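Local coordinates for putative uncharacterized protein (Streptococcus mutans, PDB 3L7N) that is probably a class I glutamine amidotransferase, thought to release ammonia from glutamine for transfer to an acceptor that has not been identified, at residues 172-176 against 228-233; 105-111 against 143-148; 40-46 against 76-80; 112-116 against 213-218; 1-5 against 24-28. All blocks are in the same frame, centred on the assembly; numbering follows the deposited sequence.

Contact 1: 172-176 against 228-233; sequences KQYAF and FLDRLT
The last helix of the chain, 219-233, lies against central strand 173-176 of the sheet through an aromatic cluster of Tyr174, Phe176 and Phe228. The short axes pass 11.2 Å apart and run almost antiparallel, at 165°. Phe228 fills the interval with CG anti to its backbone N (chi1 170°), which sends the ring from the helix between the two strand aromatics. It meets them differently. The CZ and CE1 edge of Phe228 is presented to one face of Tyr174, CZ lying 3.5 Å from Tyr174 CG, in a T-shaped pair with planes at 67°. One face of Phe228 in turn receives the edge of Phe176, with Phe176 CZ above the ring centre and centroids 4.9 Å apart. One turn on, Leu232 CD1 lies 3.9 Å from Tyr174 CD2, the two side chains running in opposite senses. The margin is polar: the bent chain of Lys172 reaches the last turns of the helix, where NZ donates to Leu232 O over 2.9 Å. A water accepts from Lys172 NZ at 2.8 Å and donates to Arg231 O. Tyr174 OH leaves the cluster to bond Asp127, while Phe176 also touches Tyr17 of helix 15-23. Phe176 lies near the Gly-x-Cys-x-Gly turn after strand 86-90, consistent with a nucleophile elbow. A helix laid over a central sheet is typical of the alpha/beta fold of class I glutamine amidotransferases.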
# COMPACT_ATOMS: atom_id res chain seq x y z
N LYS A 172 7.24 9.49 -10.33
CA LYS A 172 7.60 8.10 -10.08
C LYS A 172 7.27 7.69 -8.66
O LYS A 172 7.89 6.82 -8.11
CB LYS A 172 9.10 7.88 -10.40
CG LYS A 172 9.38 8.02 -11.90
CD LYS A 172 10.42 7.09 -12.39
CE LYS A 172 9.88 6.27 -13.55
NZ LYS A 172 10.94 5.36 -14.12
N GLN A 173 6.28 8.35 -8.07
CA GLN A 173 5.96 8.21 -6.66
C GLN A 173 4.48 7.97 -6.55
O GLN A 173 3.68 8.90 -6.73
CB GLN A 173 6.33 9.48 -5.87
CG GLN A 173 7.82 9.80 -5.73
CD GLN A 173 8.43 10.36 -7.01
OE1 GLN A 173 7.73 10.89 -7.85
NE2 GLN A 173 9.71 10.15 -7.19
N TYR A 174 4.09 6.68 -6.29
CA TYR A 174 2.68 6.20 -6.38
C TYR A 174 2.25 5.67 -5.04
O TYR A 174 3.08 5.30 -4.25
CB TYR A 174 2.58 5.10 -7.39
CG TYR A 174 2.50 5.59 -8.77
CD1 TYR A 174 1.27 5.56 -9.50
CD2 TYR A 174 3.63 6.19 -9.39
CE1 TYR A 174 1.20 6.07 -10.85
CE2 TYR A 174 3.55 6.71 -10.73
CZ TYR A 174 2.34 6.64 -11.43
OH TYR A 174 2.30 7.13 -12.67
N ALA A 175 0.96 5.61 -4.78
CA ALA A 175 0.44 5.12 -3.51
C ALA A 175 -0.75 4.24 -3.80
O ALA A 175 -1.53 4.56 -4.64
CB ALA A 175 0.06 6.22 -2.66
N PHE A 176 -0.83 3.08 -3.14
CA PHE A 176 -1.98 2.19 -3.28
C PHE A 176 -2.60 2.07 -1.94
O PHE A 176 -1.94 1.62 -0.98
CB PHE A 176 -1.53 0.80 -3.76
CG PHE A 176 -1.05 0.77 -5.20
CD1 PHE A 176 -1.81 0.21 -6.18
CD2 PHE A 176 0.16 1.32 -5.54
CE1 PHE A 176 -1.34 0.17 -7.57
CE2 PHE A 176 0.63 1.29 -6.90
CZ PHE A 176 -0.13 0.72 -7.89
N PHE A 228 2.22 -3.12 -13.51
CA PHE A 228 2.52 -1.78 -12.96
C PHE A 228 4.02 -1.58 -12.57
O PHE A 228 4.69 -0.64 -13.08
CB PHE A 228 1.59 -1.43 -11.80
CG PHE A 228 2.00 -0.19 -11.05
CD1 PHE A 228 1.64 1.11 -11.54
CD2 PHE A 228 2.79 -0.28 -9.86
CE1 PHE A 228 2.06 2.29 -10.86
CE2 PHE A 228 3.21 0.89 -9.16
CZ PHE A 228 2.85 2.19 -9.67
N LEU A 229 4.58 -2.51 -11.77
CA LEU A 229 5.98 -2.34 -11.30
C LEU A 229 6.94 -2.39 -12.45
O LEU A 229 7.89 -1.56 -12.53
CB LEU A 229 6.35 -3.39 -10.22
CG LEU A 229 5.48 -3.37 -8.93
CD1 LEU A 229 5.54 -4.73 -8.16
CD2 LEU A 229 5.93 -2.25 -8.08
N ASP A 230 6.69 -3.31 -13.39
CA ASP A 230 7.50 -3.37 -14.58
C ASP A 230 7.50 -2.10 -15.33
O ASP A 230 8.60 -1.60 -15.78
CB ASP A 230 7.06 -4.48 -15.45
CG ASP A 230 7.61 -5.77 -15.02
OD1 ASP A 230 8.82 -5.83 -14.63
OD2 ASP A 230 6.86 -6.72 -15.02
N ARG A 231 6.31 -1.51 -15.48
CA ARG A 231 6.21 -0.27 -16.26
C ARG A 231 6.78 0.92 -15.49
O ARG A 231 7.47 1.76 -16.09
CB ARG A 231 4.81 -0.02 -16.70
CG ARG A 231 4.29 -0.99 -17.79
CD ARG A 231 2.84 -0.69 -18.02
NE ARG A 231 2.19 -1.56 -18.97
CZ ARG A 231 2.25 -1.40 -20.30
NH1 ARG A 231 3.03 -0.45 -20.84
NH2 ARG A 231 1.53 -2.22 -21.09
N LEU A 232 6.54 0.95 -14.17
CA LEU A 232 7.01 2.02 -13.36
C LEU A 232 8.52 2.11 -13.42
O LEU A 232 9.10 3.20 -13.34
CB LEU A 232 6.56 1.83 -11.95
CG LEU A 232 7.11 2.73 -10.84
CD1 LEU A 232 6.56 4.19 -10.97
CD2 LEU A 232 6.74 2.16 -9.47
N THR A 233 9.17 0.98 -13.60
CA THR A 233 10.64 0.93 -13.42
C THR A 233 11.40 0.75 -14.69
O THR A 233 12.59 0.71 -14.66
CB THR A 233 11.10 -0.19 -12.40
OG1 THR A 233 10.77 -1.46 -12.91
CG2 THR A 233 10.45 -0.01 -11.14
O HOH W 1 9.92 3.66 -16.07

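Contact 2: 105-111 against 143-148; sequences YLHSPKK and HGDMPG
Leu106 and Met146 form an antiparallel hydrogen-bonded pair, Leu106 N giving to Met146 O at 3.0 Å and Met146 N to Leu106 O at 2.8 Å. Next to it, His107 and Asp145 make a non-hydrogen-bonded pair, and Ser108 N to Gly144 O, 3.0 Å, adds another backbone bond beside the corners at Gly144 and at 109-110. The side chains of Leu106 and Met146 share a sheet face. Met146 runs extended beyond CG, laying its thioether alongside segment 105-111: CE comes 3.8 Å from Leu106 CD1, and SD lies 4.1 Å from Pro109 CD, the two side chains crossing at about a right angle. The side chains of His107 and Asp145 diverge; Asp145 OD2 sits 3.3 Å from Tyr105 CE1, near the plane of the ring and at its edge. The phenol OH reaches farther, to Ser59. Around the corner at 109-110, Ser108 OG, held anti to the backbone N by chi1 -167°, donates to Lys110 O over 2.9 Å from above the carbonyl plane. Lys111 CB rests 3.4 Å from His143 O. In the next shell, Gln95 of helix 92-100 touches Asp145 and Pro147, and Arg164 bonds Pro147 O. Strand 145-146 is thus held at the edge of the sheet chiefly by main-chain bonds, with thioether contacts on one face and a serine hydroxyl that bonds the carbonyl of Lys110 across the corner.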
# COMPACT_ATOMS: atom_id res chain seq x y z
N TYR A 105 -4.13 12.70 6.68
CA TYR A 105 -4.85 11.52 6.30
C TYR A 105 -6.26 11.58 6.76
O TYR A 105 -6.56 12.30 7.65
CB TYR A 105 -4.14 10.28 6.84
CG TYR A 105 -4.34 10.00 8.29
CD1 TYR A 105 -5.31 9.16 8.72
CD2 TYR A 105 -3.55 10.59 9.23
CE1 TYR A 105 -5.49 8.92 10.00
CE2 TYR A 105 -3.74 10.34 10.51
CZ TYR A 105 -4.70 9.50 10.88
OH TYR A 105 -4.91 9.26 12.18
N LEU A 106 -7.14 10.80 6.16
CA LEU A 106 -8.58 10.86 6.53
C LEU A 106 -9.17 9.45 6.80
O LEU A 106 -8.58 8.45 6.44
CB LEU A 106 -9.40 11.54 5.41
CG LEU A 106 -8.96 12.92 4.90
CD1 LEU A 106 -9.56 13.18 3.54
CD2 LEU A 106 -9.35 14.05 5.92
N HIS A 107 -10.38 9.40 7.39
CA HIS A 107 -11.16 8.17 7.46
C HIS A 107 -11.88 7.92 6.15
O HIS A 107 -12.22 8.85 5.46
CB HIS A 107 -12.17 8.23 8.62
CG HIS A 107 -11.55 8.50 9.97
ND1 HIS A 107 -11.87 9.61 10.73
CD2 HIS A 107 -10.61 7.82 10.68
CE1 HIS A 107 -11.16 9.60 11.85
NE2 HIS A 107 -10.38 8.53 11.85
N SER A 108 -12.08 6.65 5.81
CA SER A 108 -12.70 6.26 4.53
C SER A 108 -14.22 6.36 4.69
O SER A 108 -14.73 6.07 5.74
CB SER A 108 -12.31 4.83 4.18
OG SER A 108 -12.63 4.51 2.84
N PRO A 109 -14.95 6.85 3.63
CA PRO A 109 -16.43 6.78 3.67
C PRO A 109 -16.89 5.42 4.19
O PRO A 109 -17.59 5.34 5.19
CB PRO A 109 -16.84 6.93 2.16
CG PRO A 109 -15.65 7.53 1.47
CD PRO A 109 -14.48 7.64 2.49
N LYS A 110 -16.46 4.35 3.50
CA LYS A 110 -16.71 2.99 3.97
C LYS A 110 -15.37 2.19 4.24
O LYS A 110 -14.39 2.24 3.43
CB LYS A 110 -17.64 2.26 2.99
CG LYS A 110 -19.17 2.58 3.22
CD LYS A 110 -19.55 2.62 4.80
CE LYS A 110 -21.12 2.40 5.09
NZ LYS A 110 -21.43 1.00 5.69
N LYS A 111 -15.33 1.48 5.36
CA LYS A 111 -14.23 0.52 5.59
C LYS A 111 -14.35 -0.71 4.71
O LYS A 111 -15.43 -1.13 4.36
CB LYS A 111 -14.09 0.18 7.05
CG LYS A 111 -14.55 -1.17 7.46
CD LYS A 111 -14.64 -1.17 9.00
CE LYS A 111 -13.74 -2.22 9.60
NZ LYS A 111 -13.25 -1.83 10.99
N HIS A 143 -8.73 -1.67 5.05
CA HIS A 143 -8.54 -0.36 5.72
C HIS A 143 -9.74 0.22 6.35
O HIS A 143 -10.84 -0.18 6.10
CB HIS A 143 -8.02 0.64 4.75
CG HIS A 143 -9.00 1.00 3.70
ND1 HIS A 143 -9.47 0.08 2.79
CD2 HIS A 143 -9.60 2.17 3.40
CE1 HIS A 143 -10.29 0.68 1.95
NE2 HIS A 143 -10.38 1.95 2.29
N GLY A 144 -9.50 1.23 7.16
CA GLY A 144 -10.53 2.04 7.73
C GLY A 144 -10.29 3.48 7.38
O GLY A 144 -11.21 4.29 7.40
N ASP A 145 -9.03 3.80 7.01
CA ASP A 145 -8.62 5.16 6.65
C ASP A 145 -8.18 5.23 5.18
O ASP A 145 -8.25 4.24 4.46
CB ASP A 145 -7.52 5.63 7.55
CG ASP A 145 -7.98 5.92 8.92
OD1 ASP A 145 -9.20 5.95 9.16
OD2 ASP A 145 -7.14 6.09 9.80
N MET A 146 -7.80 6.43 4.73
CA MET A 146 -7.31 6.63 3.37
C MET A 146 -6.37 7.88 3.32
O MET A 146 -6.28 8.63 4.29
CB MET A 146 -8.47 6.82 2.41
CG MET A 146 -9.18 8.26 2.52
SD MET A 146 -10.61 8.51 1.39
CE MET A 146 -11.01 10.17 1.79
N PRO A 147 -5.69 8.09 2.21
CA PRO A 147 -4.67 9.16 2.30
C PRO A 147 -5.21 10.62 2.00
O PRO A 147 -6.13 10.81 1.18
CB PRO A 147 -3.63 8.74 1.27
CG PRO A 147 -4.29 7.67 0.42
CD PRO A 147 -5.32 7.04 1.23
N GLY A 148 -4.62 11.63 2.69
CA GLY A 148 -4.65 13.04 2.22
C GLY A 148 -4.36 13.20 0.72
O GLY A 148 -3.57 12.48 0.15

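Contact 3: 40-46 against 76-80; sequences PKDIDDF and LIQKA
Ile43 and Ala80 form the close-packed part of this contact, their CA atoms 5.8 Å apart. The methyl CG2 of Ile43, set anti to its carbonyl carbon, drops onto the helix surface: it lies 3.7 Å from Ala80 CA and 3.9 Å from Lys79 CB, so it covers main chain as much as side chain. Beside it the ring of Phe46 meets the helix with its edge. Phe46 CE1 faces Ala80 CB and Phe46 CZ faces Leu76 CD1, each at 4.4 Å, while Ile43 O lies over one ring face and Phe46 O accepts a hydrogen bond from Lys85 NZ. Leu76 CD1 also reaches Pro40 O at 3.9 Å. These groups join the irregular connection between strands 27-32 and 48-51 to helix 70-82, one of the helices flanking the sheet of this alpha/beta fold; on the inner side Leu76 continues onto Ile6 and Ala80 onto Leu49, both on strands. The other margin is polar and much looser. There Lys79, exposed and bent at chi3 and chi4 (64° and -144°), starts against Ile43 CG2 with its CB and then runs out to donate from NZ to Lys41 O at 3.1 Å, in the carbonyl plane. The carboxylate of Asp42 stays short of a salt bridge, Asp42 OD1 being 4.9 Å from Lys79 NZ, though its charge probably still favours the ammonium there. Lys41 and Asp42 are exposed, their CB atoms directed away from the helix.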
# COMPACT_ATOMS: atom_id res chain seq x y z
N PRO A 40 16.73 3.57 7.46
CA PRO A 40 17.92 4.06 6.79
C PRO A 40 18.11 5.54 7.08
O PRO A 40 17.14 6.30 7.04
CB PRO A 40 17.61 3.87 5.30
CG PRO A 40 16.39 3.10 5.21
CD PRO A 40 15.88 2.77 6.56
N LYS A 41 19.35 5.98 7.30
CA LYS A 41 19.59 7.42 7.38
C LYS A 41 19.83 8.13 6.01
O LYS A 41 19.46 9.31 5.83
CB LYS A 41 20.66 7.76 8.41
CG LYS A 41 20.06 7.91 9.92
CD LYS A 41 20.50 6.69 10.85
CE LYS A 41 22.10 6.49 10.79
NZ LYS A 41 22.57 5.16 11.36
N ASP A 42 20.33 7.34 5.02
CA ASP A 42 20.70 7.84 3.62
C ASP A 42 19.77 7.31 2.57
O ASP A 42 19.68 6.04 2.39
CB ASP A 42 22.13 7.35 3.22
CG ASP A 42 23.16 7.79 4.17
OD1 ASP A 42 22.99 8.91 4.71
OD2 ASP A 42 24.10 7.01 4.48
N ILE A 43 19.30 8.20 1.70
CA ILE A 43 18.65 7.76 0.55
C ILE A 43 19.61 7.11 -0.45
O ILE A 43 19.18 6.63 -1.51
CB ILE A 43 17.85 8.84 -0.09
CG1 ILE A 43 18.63 10.09 -0.18
CG2 ILE A 43 16.66 9.07 0.65
CD1 ILE A 43 18.66 10.60 -1.52
N ASP A 44 20.88 6.99 -0.09
CA ASP A 44 21.93 6.61 -1.10
C ASP A 44 22.07 5.13 -1.29
O ASP A 44 22.72 4.66 -2.28
CB ASP A 44 23.30 7.21 -0.70
CG ASP A 44 23.26 8.78 -0.60
OD1 ASP A 44 22.86 9.46 -1.66
OD2 ASP A 44 23.57 9.32 0.56
N ASP A 45 21.51 4.38 -0.35
CA ASP A 45 21.59 2.92 -0.41
C ASP A 45 20.49 2.24 -1.21
O ASP A 45 20.47 1.01 -1.31
CB ASP A 45 21.70 2.31 1.00
CG ASP A 45 22.94 2.84 1.78
OD1 ASP A 45 24.08 2.79 1.22
OD2 ASP A 45 22.75 3.38 2.92
N PHE A 46 19.59 3.01 -1.81
CA PHE A 46 18.55 2.43 -2.57
C PHE A 46 18.09 3.30 -3.79
O PHE A 46 18.45 4.46 -3.92
CB PHE A 46 17.35 2.02 -1.66
CG PHE A 46 16.70 3.17 -0.95
CD1 PHE A 46 15.81 4.03 -1.66
CD2 PHE A 46 16.93 3.40 0.39
CE1 PHE A 46 15.22 5.09 -1.05
CE2 PHE A 46 16.33 4.49 1.05
CZ PHE A 46 15.47 5.35 0.31
N LEU A 76 11.76 10.41 5.80
CA LEU A 76 12.51 9.51 4.89
C LEU A 76 11.84 9.56 3.48
O LEU A 76 12.55 9.71 2.43
CB LEU A 76 12.60 8.09 5.45
CG LEU A 76 13.00 7.04 4.47
CD1 LEU A 76 14.46 7.04 4.25
CD2 LEU A 76 12.56 5.72 4.94
N ILE A 77 10.48 9.54 3.44
CA ILE A 77 9.76 9.73 2.15
C ILE A 77 10.16 11.09 1.46
O ILE A 77 10.52 11.12 0.28
CB ILE A 77 8.29 9.65 2.29
CG1 ILE A 77 7.84 8.23 2.51
CG2 ILE A 77 7.63 10.14 1.03
CD1 ILE A 77 6.67 8.15 3.38
N GLN A 78 10.16 12.17 2.21
CA GLN A 78 10.47 13.43 1.64
C GLN A 78 11.86 13.48 1.08
O GLN A 78 12.07 14.04 -0.04
CB GLN A 78 10.28 14.50 2.64
CG GLN A 78 8.93 14.69 3.03
CD GLN A 78 8.84 15.50 4.20
OE1 GLN A 78 7.81 16.00 4.52
NE2 GLN A 78 9.95 15.66 4.88
N LYS A 79 12.87 12.94 1.86
CA LYS A 79 14.27 12.84 1.34
C LYS A 79 14.27 12.05 0.09
O LYS A 79 14.89 12.42 -0.90
CB LYS A 79 15.24 12.22 2.37
CG LYS A 79 15.35 13.06 3.76
CD LYS A 79 16.63 12.64 4.64
CE LYS A 79 18.06 12.99 3.89
NZ LYS A 79 19.20 11.93 4.15
N ALA A 80 13.53 10.97 0.08
CA ALA A 80 13.56 10.11 -1.06
C ALA A 80 12.99 10.85 -2.32
O ALA A 80 13.66 10.95 -3.35
CB ALA A 80 12.79 8.77 -0.77

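Contact 4: 112-116 against 213-218; sequences EIGNY and MQTFDY
Asn115 enters the contact from strand 115-120, with chi1 -57° pointing its amide toward the aromatic pair Phe216 and Tyr218. CB lies 4.1 Å from the Phe216 ring centroid and only 9° off its normal, a CH-pi contact over the face. CG continues over the same ring, 4.0 Å from Phe216 CD2, and the amide is stacked on it with planes 28° apart. At the tip the branches divide. OD1 rests above the Phe216 face, shifted toward its rim and 3.5 Å from Phe216 CG, and is 3.3 Å from Tyr218 OH. Asn115 ND2 lies 3.3 Å from Tyr218 CE1, the amide standing steeply to that ring. No hydrogen bond spans the segments: the Tyr218 hydroxyl donates instead to Met213 O, 2.8 Å away, tying the ring back to helix 210-214. From that helix Met213, bent at chi3, lays SD 3.6 Å from Gly114 CA, at the corner between strands 106-113 and 115-120, and brings CE to Ile113 CG2 at 4.1 Å. Beyond, Met221 of helix 219-233 touches both Asn115 and Phe216, and Val187 lies against Met213 and Tyr218. The chemistry implies that a buried amide is held flat across the contact by stacking on a ring, while the tyrosine hydroxyl beside it is committed to a main-chain carbonyl and the Met213 thioether packs on Gly114 and Ile113.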
# COMPACT_ATOMS: atom_id res chain seq x y z
N GLU A 112 -13.22 -1.23 4.27
CA GLU A 112 -13.21 -2.26 3.23
C GLU A 112 -12.19 -3.37 3.55
O GLU A 112 -11.00 -3.11 3.78
CB GLU A 112 -12.92 -1.65 1.87
CG GLU A 112 -13.92 -0.65 1.38
CD GLU A 112 -13.44 0.05 0.07
OE1 GLU A 112 -14.21 0.07 -0.96
OE2 GLU A 112 -12.27 0.50 0.03
N ILE A 113 -12.67 -4.60 3.54
CA ILE A 113 -11.88 -5.76 3.94
C ILE A 113 -12.31 -6.91 3.06
O ILE A 113 -13.34 -7.49 3.28
CB ILE A 113 -12.19 -6.14 5.41
CG1 ILE A 113 -11.74 -5.04 6.38
CG2 ILE A 113 -11.60 -7.44 5.74
CD1 ILE A 113 -11.74 -5.45 7.82
N GLY A 114 -11.58 -7.18 2.02
CA GLY A 114 -11.95 -8.22 1.15
C GLY A 114 -11.57 -7.87 -0.21
O GLY A 114 -10.83 -6.97 -0.41
N ASN A 115 -12.09 -8.60 -1.18
CA ASN A 115 -11.73 -8.34 -2.56
C ASN A 115 -12.83 -7.64 -3.33
O ASN A 115 -13.87 -8.21 -3.58
CB ASN A 115 -11.27 -9.63 -3.26
CG ASN A 115 -10.13 -10.29 -2.55
OD1 ASN A 115 -10.29 -11.36 -2.02
ND2 ASN A 115 -8.98 -9.62 -2.49
N TYR A 116 -12.61 -6.34 -3.64
CA TYR A 116 -13.61 -5.52 -4.34
C TYR A 116 -13.06 -4.85 -5.60
O TYR A 116 -11.84 -4.78 -5.81
CB TYR A 116 -14.22 -4.52 -3.41
CG TYR A 116 -14.95 -5.14 -2.26
CD1 TYR A 116 -16.24 -5.66 -2.42
CD2 TYR A 116 -14.37 -5.21 -1.00
CE1 TYR A 116 -16.92 -6.22 -1.35
CE2 TYR A 116 -15.06 -5.73 0.08
CZ TYR A 116 -16.32 -6.26 -0.10
OH TYR A 116 -16.97 -6.85 0.97
N MET A 213 -12.58 -14.70 1.47
CA MET A 213 -11.23 -14.21 1.20
C MET A 213 -10.24 -15.31 1.04
O MET A 213 -9.35 -15.26 0.14
CB MET A 213 -10.79 -13.26 2.26
CG MET A 213 -11.64 -12.09 2.31
SD MET A 213 -11.05 -10.84 3.37
CE MET A 213 -11.44 -11.47 5.00
N GLN A 214 -10.38 -16.33 1.89
CA GLN A 214 -9.40 -17.38 1.97
C GLN A 214 -9.38 -18.27 0.71
O GLN A 214 -8.30 -18.71 0.26
CB GLN A 214 -9.63 -18.19 3.20
CG GLN A 214 -8.54 -19.09 3.49
CD GLN A 214 -7.36 -18.39 4.14
OE1 GLN A 214 -7.40 -18.04 5.36
NE2 GLN A 214 -6.24 -18.20 3.33
N THR A 215 -10.56 -18.44 0.08
CA THR A 215 -10.70 -19.33 -1.11
C THR A 215 -10.46 -18.60 -2.40
O THR A 215 -10.34 -19.22 -3.45
CB THR A 215 -12.08 -19.96 -1.17
OG1 THR A 215 -13.06 -18.91 -1.16
CG2 THR A 215 -12.32 -20.90 0.06
N PHE A 216 -10.38 -17.27 -2.33
CA PHE A 216 -10.36 -16.41 -3.52
C PHE A 216 -9.05 -16.63 -4.32
O PHE A 216 -8.08 -17.10 -3.77
CB PHE A 216 -10.54 -14.93 -3.10
CG PHE A 216 -10.62 -13.99 -4.23
CD1 PHE A 216 -11.84 -13.63 -4.77
CD2 PHE A 216 -9.42 -13.48 -4.82
CE1 PHE A 216 -11.89 -12.73 -5.96
CE2 PHE A 216 -9.46 -12.58 -5.97
CZ PHE A 216 -10.67 -12.22 -6.53
N ASP A 217 -9.07 -16.38 -5.61
CA ASP A 217 -7.86 -16.57 -6.39
C ASP A 217 -7.13 -15.23 -6.69
O ASP A 217 -7.63 -14.39 -7.51
CB ASP A 217 -8.15 -17.29 -7.69
CG ASP A 217 -6.87 -17.44 -8.59
OD1 ASP A 217 -5.88 -16.73 -8.37
OD2 ASP A 217 -6.87 -18.26 -9.50
N TYR A 218 -5.89 -15.08 -6.14
CA TYR A 218 -5.19 -13.81 -6.16
C TYR A 218 -4.28 -13.60 -7.33
O TYR A 218 -3.60 -12.59 -7.38
CB TYR A 218 -4.43 -13.59 -4.86
CG TYR A 218 -5.29 -13.44 -3.70
CD1 TYR A 218 -5.79 -12.18 -3.35
CD2 TYR A 218 -5.66 -14.56 -2.91
CE1 TYR A 218 -6.67 -12.01 -2.21
CE2 TYR A 218 -6.49 -14.42 -1.77
CZ TYR A 218 -7.02 -13.13 -1.44
OH TYR A 218 -7.90 -12.98 -0.38

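Contact 5: 1-5 against 24-28; sequences MRIHF and RGHDV
With CG anti to the carbonyl carbon (chi1 -67°), His26 swings its imidazole across the start of strand 2-7, where CD2 comes 3.3 Å from Met1 CA. Met1, bent at chi2 (-64°), brings SD round to the edge of that ring, 4.8 Å from its centroid, a sulfur-aromatic contact. Two residues on, Ile3 CD1 reaches His26 CB at 3.8 Å. Between these side chains the main chains pair in parallel: Asp27 N gives to Met1 O at 2.6 Å and Ile3 N to Asp27 O at 3.1 Å. Arg2 and Asp27 share one face of the sheet; of the side chains it is Arg2 CG that nears Asp27 OD2, at 3.5 Å, and the guanidinium goes on to a salt bridge with Asp47 and a bond to Asp44 O. On the other face lie Ile3 and Val28; Val28 CG1 touches Phe5 CD2 at 4.0 Å. Helix 15-23 packs there, Ala21 on both and Trp20 on Ile3. Gly25, with positive phi, closes that helix in a Schellman motif just before strand 27-32. Strand 2-7, helix 15-23 and strand 27-32 thus make up a beta-alpha-beta crossover, the opening unit of a Rossmann-like sheet.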
# COMPACT_ATOMS: atom_id res chain seq x y z
N MET A 1 16.60 -1.21 -9.33
CA MET A 1 17.60 -2.33 -9.02
C MET A 1 17.80 -2.56 -7.45
O MET A 1 17.63 -3.70 -6.99
CB MET A 1 19.00 -2.11 -9.68
CG MET A 1 19.17 -2.51 -11.03
SD MET A 1 19.02 -4.31 -11.43
CE MET A 1 18.84 -4.12 -13.41
N ARG A 2 18.22 -1.52 -6.69
CA ARG A 2 18.21 -1.65 -5.22
C ARG A 2 16.85 -1.18 -4.67
O ARG A 2 16.51 0.00 -4.74
CB ARG A 2 19.36 -0.86 -4.54
CG ARG A 2 20.73 -1.43 -4.67
CD ARG A 2 21.83 -0.35 -4.55
NE ARG A 2 21.40 0.91 -5.17
CZ ARG A 2 21.78 2.14 -4.76
NH1 ARG A 2 22.65 2.28 -3.74
NH2 ARG A 2 21.25 3.21 -5.32
N ILE A 3 16.10 -2.10 -4.14
CA ILE A 3 14.78 -1.83 -3.67
C ILE A 3 14.78 -2.01 -2.15
O ILE A 3 15.11 -3.12 -1.66
CB ILE A 3 13.83 -2.86 -4.27
CG1 ILE A 3 13.78 -2.71 -5.75
CG2 ILE A 3 12.39 -2.81 -3.63
CD1 ILE A 3 12.77 -3.61 -6.34
N HIS A 4 14.42 -0.95 -1.40
CA HIS A 4 14.37 -1.04 0.07
C HIS A 4 12.94 -1.01 0.63
O HIS A 4 12.19 -0.06 0.36
CB HIS A 4 15.24 0.08 0.73
CG HIS A 4 15.42 -0.10 2.20
ND1 HIS A 4 14.51 0.39 3.13
CD2 HIS A 4 16.33 -0.83 2.92
CE1 HIS A 4 14.88 0.01 4.36
NE2 HIS A 4 15.97 -0.72 4.26
N PHE A 5 12.57 -2.04 1.42
CA PHE A 5 11.22 -2.15 2.02
C PHE A 5 11.18 -1.64 3.42
O PHE A 5 12.09 -1.93 4.24
CB PHE A 5 10.80 -3.58 2.08
CG PHE A 5 10.39 -4.17 0.77
CD1 PHE A 5 9.04 -4.17 0.38
CD2 PHE A 5 11.33 -4.72 -0.07
CE1 PHE A 5 8.65 -4.68 -0.86
CE2 PHE A 5 10.94 -5.22 -1.32
CZ PHE A 5 9.58 -5.22 -1.70
N ARG A 24 12.37 -10.37 -10.89
CA ARG A 24 13.03 -9.41 -11.80
C ARG A 24 14.51 -9.22 -11.47
O ARG A 24 15.18 -8.45 -12.09
CB ARG A 24 12.28 -8.06 -11.81
CG ARG A 24 10.81 -8.21 -12.01
CD ARG A 24 10.50 -8.91 -13.35
NE ARG A 24 9.10 -8.72 -13.74
CZ ARG A 24 8.11 -9.66 -13.63
NH1 ARG A 24 8.36 -10.92 -13.17
NH2 ARG A 24 6.90 -9.33 -13.98
N GLY A 25 15.00 -9.95 -10.47
CA GLY A 25 16.41 -9.93 -10.15
C GLY A 25 16.90 -8.69 -9.47
O GLY A 25 18.02 -8.31 -9.63
N HIS A 26 16.07 -8.07 -8.65
CA HIS A 26 16.50 -6.87 -7.95
C HIS A 26 17.13 -7.16 -6.60
O HIS A 26 17.05 -8.27 -6.09
CB HIS A 26 15.35 -5.92 -7.81
CG HIS A 26 14.88 -5.36 -9.11
ND1 HIS A 26 13.58 -5.50 -9.57
CD2 HIS A 26 15.54 -4.66 -10.08
CE1 HIS A 26 13.47 -4.93 -10.75
NE2 HIS A 26 14.65 -4.42 -11.08
N ASP A 27 17.72 -6.14 -6.01
CA ASP A 27 18.54 -6.31 -4.83
C ASP A 27 17.82 -5.79 -3.67
O ASP A 27 17.84 -4.61 -3.44
CB ASP A 27 19.85 -5.53 -5.00
CG ASP A 27 20.77 -5.67 -3.83
OD1 ASP A 27 20.75 -6.76 -3.16
OD2 ASP A 27 21.47 -4.69 -3.53
N VAL A 28 17.17 -6.68 -2.91
CA VAL A 28 16.20 -6.29 -1.86
C VAL A 28 16.86 -6.02 -0.46
O VAL A 28 17.65 -6.81 -0.00
CB VAL A 28 15.20 -7.37 -1.69
CG1 VAL A 28 14.44 -7.17 -0.52
CG2 VAL A 28 14.33 -7.45 -2.87

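How the contacts relate
Along the chain, contact 5 closes first, then contact 3; contacts 2 and 4 interleave, and contact 4 also alternates with contact 1, which ends at the C-terminal helix. Contacts 1, 2, 4 and 5 all reach one mixed sheet, contact 5 at its 27-32 edge and contact 2 at its 145-146 edge, their centres about 30 Å apart. Contacts 2 and 4 share strand 106-113 and meet where His143 N approaches Glu112 O. Contact 5 touches contact 3 through Arg2 and Asp44, and contact 1 through the Arg24-Asp230 salt bridge. Helices 210-214 and 219-233, consecutive in sequence, carry contacts 4 and 1 on the same sheet, their centres about 23 Å apart.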